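Local atomic coordinates of small ribosomal subunit biogenesis GTPase RsgA (Thermotoga maritima, PDB entry 1U0L), a protein that probably assists late maturation of the 30S ribosomal subunit as a circularly permuted, zinc-containing GTPase that hydrolyses GTP slowly. Residues G252-F257 with G278-S283; C261-E266 with E286-M291. All blocks are in the same frame, centred on the assembly; numbering follows the deposited sequence.

Contact 1. Residues G252-F257 with G278-S283; sequences GDKQCF and GEIAES. With ZN (zinc ion), chain D.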
loop_
_atom_site.group_PDB
_atom_site.type_symbol
_atom_site.label_atom_id
_atom_site.label_comp_id
_atom_site.label_asym_id
_atom_site.label_seq_id
_atom_site.Cartn_x
_atom_site.Cartn_y
_atom_site.Cartn_z
ATOM N N GLY A 252 -12.842 -1.290 17.522
ATOM C CA GLY A 252 -13.914 -1.990 16.837
ATOM C C GLY A 252 -14.700 -2.870 17.787
ATOM O O GLY A 252 -15.879 -2.623 18.051
ATOM N N ASP A 253 -14.043 -3.904 18.300
ATOM C CA ASP A 253 -14.671 -4.823 19.240
ATOM C C ASP A 253 -14.860 -4.128 20.584
ATOM O O ASP A 253 -15.407 -4.706 21.521
ATOM C CB ASP A 253 -13.794 -6.053 19.438
ATOM C CG ASP A 253 -12.411 -5.698 19.934
ATOM O OD1 ASP A 253 -11.621 -5.144 19.140
ATOM O OD2 ASP A 253 -12.116 -5.958 21.121
ATOM N N LYS A 254 -14.385 -2.888 20.676
ATOM C CA LYS A 254 -14.501 -2.097 21.897
ATOM C C LYS A 254 -15.851 -1.358 21.911
ATOM O O LYS A 254 -16.274 -0.803 20.891
ATOM C CB LYS A 254 -13.350 -1.088 21.969
ATOM C CG LYS A 254 -12.539 -1.139 23.251
ATOM C CD LYS A 254 -11.631 -2.371 23.325
ATOM C CE LYS A 254 -10.535 -2.336 22.260
ATOM N NZ LYS A 254 -9.564 -3.468 22.358
ATOM N N GLN A 255 -16.526 -1.364 23.062
ATOM C CA GLN A 255 -17.821 -0.697 23.198
ATOM C C GLN A 255 -17.733 0.571 24.033
ATOM O O GLN A 255 -17.189 0.571 25.144
ATOM C CB GLN A 255 -18.861 -1.640 23.817
ATOM C CG GLN A 255 -19.581 -2.535 22.815
ATOM C CD GLN A 255 -18.623 -3.335 21.956
ATOM O OE1 GLN A 255 -17.853 -4.152 22.463
ATOM N NE2 GLN A 255 -18.663 -3.102 20.647
ATOM N N CYS A 256 -18.279 1.646 23.479
ATOM C CA CYS A 256 -18.294 2.952 24.125
ATOM C C CYS A 256 -19.735 3.385 24.397
ATOM O O CYS A 256 -20.637 3.115 23.594
ATOM C CB CYS A 256 -17.613 3.998 23.227
ATOM S SG CYS A 256 -15.848 3.744 22.946
ATOM N N PHE A 257 -19.941 4.071 25.518
ATOM C CA PHE A 257 -21.268 4.533 25.893
ATOM C C PHE A 257 -22.044 5.132 24.726
ATOM O O PHE A 257 -23.039 4.566 24.289
ATOM C CB PHE A 257 -21.181 5.573 27.004
ATOM C CG PHE A 257 -22.521 6.060 27.472
ATOM C CD1 PHE A 257 -23.284 5.303 28.359
ATOM C CD2 PHE A 257 -23.038 7.263 27.004
ATOM C CE1 PHE A 257 -24.541 5.737 28.772
ATOM C CE2 PHE A 257 -24.293 7.704 27.411
ATOM C CZ PHE A 257 -25.045 6.938 28.297
ATOM N N GLY A 278 -4.087 -1.731 28.692
ATOM C CA GLY A 278 -2.882 -2.130 28.004
ATOM C C GLY A 278 -3.275 -3.044 26.866
ATOM O O GLY A 278 -2.418 -3.665 26.238
ATOM N N GLU A 279 -4.584 -3.132 26.617
ATOM C CA GLU A 279 -5.137 -3.950 25.533
ATOM C C GLU A 279 -4.901 -3.214 24.218
ATOM O O GLU A 279 -4.941 -3.807 23.139
ATOM C CB GLU A 279 -6.641 -4.150 25.727
ATOM C CG GLU A 279 -7.028 -5.142 26.804
ATOM C CD GLU A 279 -8.461 -4.950 27.275
ATOM O OE1 GLU A 279 -9.352 -4.727 26.424
ATOM O OE2 GLU A 279 -8.698 -5.025 28.499
ATOM N N ILE A 280 -4.682 -1.908 24.332
ATOM C CA ILE A 280 -4.414 -1.039 23.196
ATOM C C ILE A 280 -3.110 -0.293 23.480
ATOM O O ILE A 280 -2.988 0.376 24.510
ATOM C CB ILE A 280 -5.537 0.002 23.009
ATOM C CG1 ILE A 280 -6.834 -0.685 22.579
ATOM C CG2 ILE A 280 -5.120 1.037 21.972
ATOM C CD1 ILE A 280 -7.976 0.285 22.269
ATOM N N ALA A 281 -2.136 -0.403 22.583
ATOM C CA ALA A 281 -0.865 0.294 22.788
ATOM C C ALA A 281 -1.100 1.800 22.923
ATOM O O ALA A 281 -1.878 2.382 22.174
ATOM C CB ALA A 281 0.091 0.014 21.627
ATOM N N GLU A 282 -0.433 2.429 23.880
ATOM C CA GLU A 282 -0.593 3.866 24.078
ATOM C C GLU A 282 -0.279 4.642 22.798
ATOM O O GLU A 282 -1.017 5.558 22.422
ATOM C CB GLU A 282 0.314 4.351 25.212
ATOM C CG GLU A 282 0.088 3.614 26.525
ATOM C CD GLU A 282 0.937 4.153 27.659
ATOM O OE1 GLU A 282 0.902 3.559 28.761
ATOM O OE2 GLU A 282 1.636 5.171 27.450
ATOM N N SER A 283 0.811 4.260 22.129
ATOM C CA SER A 283 1.232 4.917 20.897
ATOM C C SER A 283 0.089 4.970 19.913
ATOM O O SER A 283 -0.152 6.000 19.285
ATOM C CB SER A 283 2.405 4.170 20.269
ATOM O OG SER A 283 2.111 2.798 20.128
HETATM ZN ZN ZN D . -15.078 5.821 22.504
#
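The carboxylate of E279 is the flat group that K254 approaches across this contact. K254 NZ stands 4.3 Å from E279 OE1, too far for a salt bridge, though the charges can still attract. On its own segment, NZ has the carboxylate of D253 as a long salt-bridge partner, with K254 NZ 3.8 Å from D253 OD2. D253 is poorly ordered, so this long bridge is uncertain.

The touching itself is aliphatic. The ends of K254 and I280 meet tip to tip, with K254 CE 3.7 Å from I280 CD1. Two bends in the lysine chain, at chi2 (73°) and chi3 (66°), set CE and NZ beside CG1 and CD1 of I280. I280 extends straight from CG1 to CD1, and its terminal methyl meets the last methylene of the lysine, CE. Both side chains also rest on helix 270-277: K254 on V271 and A274, I280 on A274 and V275. F251 packs on I280 as well.

The joint is small, burying 115 Å² in all. G278, the first residue after helix 270-277, has a positive phi at which a CB would be jammed against the preceding carbonyl O. A281 is the N-cap residue of helix 282-296. The contact joins the turn between these helices to the part of the loop that leads into zinc ligand C256, whose SG binds the zinc at 2.3 Å.

Chemically, this is a nonpolar contact with a charged end. I280 is buried, covered by K254, helix 270-277 and F251. The ammonium group lies near E279 and, less certainly, D253, which may favour its position weakly by electrostatics.

Contact 2. Residues C261-E266 with E286-M291; sequences CNHVDE and ENYVKM. With ZN (zinc ion), chain D.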
loop_
_atom_site.group_PDB
_atom_site.type_symbol
_atom_site.label_atom_id
_atom_site.label_comp_id
_atom_site.label_asym_id
_atom_site.label_seq_id
_atom_site.Cartn_x
_atom_site.Cartn_y
_atom_site.Cartn_z
ATOM N N CYS A 261 -18.761 7.024 19.272
ATOM C CA CYS A 261 -17.928 7.805 20.158
ATOM C C CYS A 261 -16.576 7.905 19.463
ATOM O O CYS A 261 -16.018 6.884 19.068
ATOM C CB CYS A 261 -17.781 7.060 21.475
ATOM S SG CYS A 261 -16.487 7.657 22.536
ATOM N N ASN A 262 -16.056 9.119 19.306
ATOM C CA ASN A 262 -14.775 9.322 18.649
ATOM C C ASN A 262 -13.573 8.939 19.507
ATOM O O ASN A 262 -12.423 9.067 19.076
ATOM C CB ASN A 262 -14.659 10.770 18.181
ATOM C CG ASN A 262 -15.670 11.109 17.088
ATOM O OD1 ASN A 262 -15.842 10.351 16.124
ATOM N ND2 ASN A 262 -16.337 12.252 17.230
ATOM N N HIS A 263 -13.841 8.475 20.723
ATOM C CA HIS A 263 -12.794 8.030 21.637
ATOM C C HIS A 263 -11.845 9.111 22.170
ATOM O O HIS A 263 -10.811 8.787 22.754
ATOM C CB HIS A 263 -11.973 6.928 20.968
ATOM C CG HIS A 263 -12.794 5.976 20.155
ATOM N ND1 HIS A 263 -13.672 5.080 20.722
ATOM C CD2 HIS A 263 -12.897 5.810 18.815
ATOM C CE1 HIS A 263 -14.281 4.401 19.767
ATOM N NE2 HIS A 263 -13.829 4.825 18.600
ATOM N N VAL A 264 -12.174 10.385 21.974
ATOM C CA VAL A 264 -11.306 11.451 22.474
ATOM C C VAL A 264 -11.779 11.935 23.846
ATOM O O VAL A 264 -11.323 11.436 24.867
ATOM C CB VAL A 264 -11.268 12.668 21.520
ATOM C CG1 VAL A 264 -10.324 13.741 22.079
ATOM C CG2 VAL A 264 -10.824 12.233 20.137
ATOM N N ASP A 265 -12.702 12.896 23.855
ATOM C CA ASP A 265 -13.234 13.457 25.090
ATOM C C ASP A 265 -14.366 12.657 25.714
ATOM O O ASP A 265 -14.473 12.582 26.941
ATOM C CB ASP A 265 -13.732 14.888 24.870
ATOM C CG ASP A 265 -12.607 15.911 24.896
ATOM O OD1 ASP A 265 -11.650 15.723 25.680
ATOM O OD2 ASP A 265 -12.691 16.906 24.147
ATOM N N GLU A 266 -15.209 12.067 24.871
ATOM C CA GLU A 266 -16.364 11.287 25.335
ATOM C C GLU A 266 -16.229 10.598 26.708
ATOM O O GLU A 266 -15.302 9.833 26.974
ATOM C CB GLU A 266 -16.786 10.267 24.279
ATOM C CG GLU A 266 -17.367 10.871 22.987
ATOM C CD GLU A 266 -16.308 11.225 21.944
ATOM O OE1 GLU A 266 -15.117 10.918 22.163
ATOM O OE2 GLU A 266 -16.672 11.804 20.893
ATOM N N GLU A 286 -2.527 7.484 21.093
ATOM C CA GLU A 286 -1.848 8.767 21.003
ATOM C C GLU A 286 -1.833 9.331 19.595
ATOM O O GLU A 286 -2.286 10.457 19.364
ATOM C CB GLU A 286 -0.419 8.600 21.517
ATOM C CG GLU A 286 0.383 9.871 21.619
ATOM C CD GLU A 286 1.753 9.621 22.208
ATOM O OE1 GLU A 286 2.546 8.884 21.583
ATOM O OE2 GLU A 286 2.034 10.155 23.300
ATOM N N ASN A 287 -1.317 8.544 18.655
ATOM C CA ASN A 287 -1.230 8.974 17.271
ATOM C C ASN A 287 -2.614 9.180 16.655
ATOM O O ASN A 287 -2.816 10.126 15.864
ATOM C CB ASN A 287 -0.414 7.963 16.467
ATOM C CG ASN A 287 1.029 7.893 16.925
ATOM O OD1 ASN A 287 1.683 8.922 17.075
ATOM N ND2 ASN A 287 1.537 6.680 17.149
ATOM N N TYR A 288 -3.566 8.310 17.020
ATOM C CA TYR A 288 -4.927 8.428 16.512
ATOM C C TYR A 288 -5.532 9.772 16.948
ATOM O O TYR A 288 -6.140 10.480 16.142
ATOM C CB TYR A 288 -5.812 7.288 17.019
ATOM C CG TYR A 288 -7.280 7.634 16.898
ATOM C CD1 TYR A 288 -7.861 7.882 15.648
ATOM C CD2 TYR A 288 -8.060 7.837 18.039
ATOM C CE1 TYR A 288 -9.168 8.334 15.542
ATOM C CE2 TYR A 288 -9.368 8.289 17.946
ATOM C CZ TYR A 288 -9.916 8.540 16.699
ATOM O OH TYR A 288 -11.203 9.025 16.619
ATOM N N VAL A 289 -5.374 10.123 18.221
ATOM C CA VAL A 289 -5.901 11.393 18.714
ATOM C C VAL A 289 -5.222 12.577 18.021
ATOM O O VAL A 289 -5.890 13.537 17.637
ATOM C CB VAL A 289 -5.712 11.524 20.238
ATOM C CG1 VAL A 289 -6.120 12.911 20.696
ATOM C CG2 VAL A 289 -6.538 10.466 20.946
ATOM N N LYS A 290 -3.896 12.501 17.867
ATOM C CA LYS A 290 -3.125 13.542 17.189
ATOM C C LYS A 290 -3.706 13.721 15.793
ATOM O O LYS A 290 -4.025 14.834 15.369
ATOM C CB LYS A 290 -1.660 13.124 17.075
ATOM C CG LYS A 290 -0.792 14.067 16.244
ATOM C CD LYS A 290 -0.476 15.373 16.968
ATOM C CE LYS A 290 0.392 16.284 16.107
ATOM N NZ LYS A 290 1.607 15.580 15.603
ATOM N N MET A 291 -3.847 12.607 15.079
ATOM C CA MET A 291 -4.410 12.641 13.734
ATOM C C MET A 291 -5.835 13.181 13.759
ATOM O O MET A 291 -6.214 13.982 12.909
ATOM C CB MET A 291 -4.375 11.243 13.100
ATOM C CG MET A 291 -3.097 10.988 12.301
ATOM S SD MET A 291 -3.032 9.471 11.341
ATOM C CE MET A 291 -2.328 8.373 12.549
HETATM ZN ZN ZN D . -15.078 5.821 22.504
#
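The zinc site packs here on helix 282-296, with the N262 carbonyl and H263 CB of the metal-binding loop meeting Y288. C261 SG and H263 ND1 bind the zinc at 2.3 and 2.4 Å. C256 and C269 complete its set of three cysteines and one histidine.

The hydrogen bond across the contact runs from Y288 OH to N262 O, at 2.7 Å. The carbonyl oxygen lies at the edge of the tyrosine ring, in its plane. The hydroxyl comes in at a C=O...O angle of 136°, tilted 19° from the carbonyl plane. Y288 has CG anti to its backbone N (chi1 161°), which carries the ring off the helix to the loop. H263 CB lies obliquely to the ring, 4.2 Å from Y288 CE2. F248 and F251 meet the same ring edge-to-face.

Within the loop, H263 N donates to C261 SG at 3.3 Å. The E266 carboxylate takes N262 N on OE2, from above its plane, and V264 N on OE1. N262 OD1 is held by K245, and H263 O by Y285 OH.

The thiolate of C261 thus has an amide donor as well as the metal, which would be expected to temper its charge. The tyrosine satisfies a backbone carbonyl beside the zinc ligands, so the Y288 side chain holds the loop's main chain as well as packing against H263.

In the fold
Contacts 1 and 2 have centres 11 Å apart, and lie about 25 and 24 Å from the centre of the chain. Their segments alternate in sequence: 252-257, 261-266, 278-283, then 286-291. The first two belong to the loop between helices 241-244 and 270-277. The other two run from the turn before helix 282-296 into that helix. One zinc ion links the pair, since contact 1 supplies C256 and contact 2 supplies C261 and H263; C269 is the fourth ligand. The metal and the helix thus hold one compact zinc-binding unit together, and N287 of contact 2 bonds to T101 and D105 at helix 101-113 of the GTPase domain.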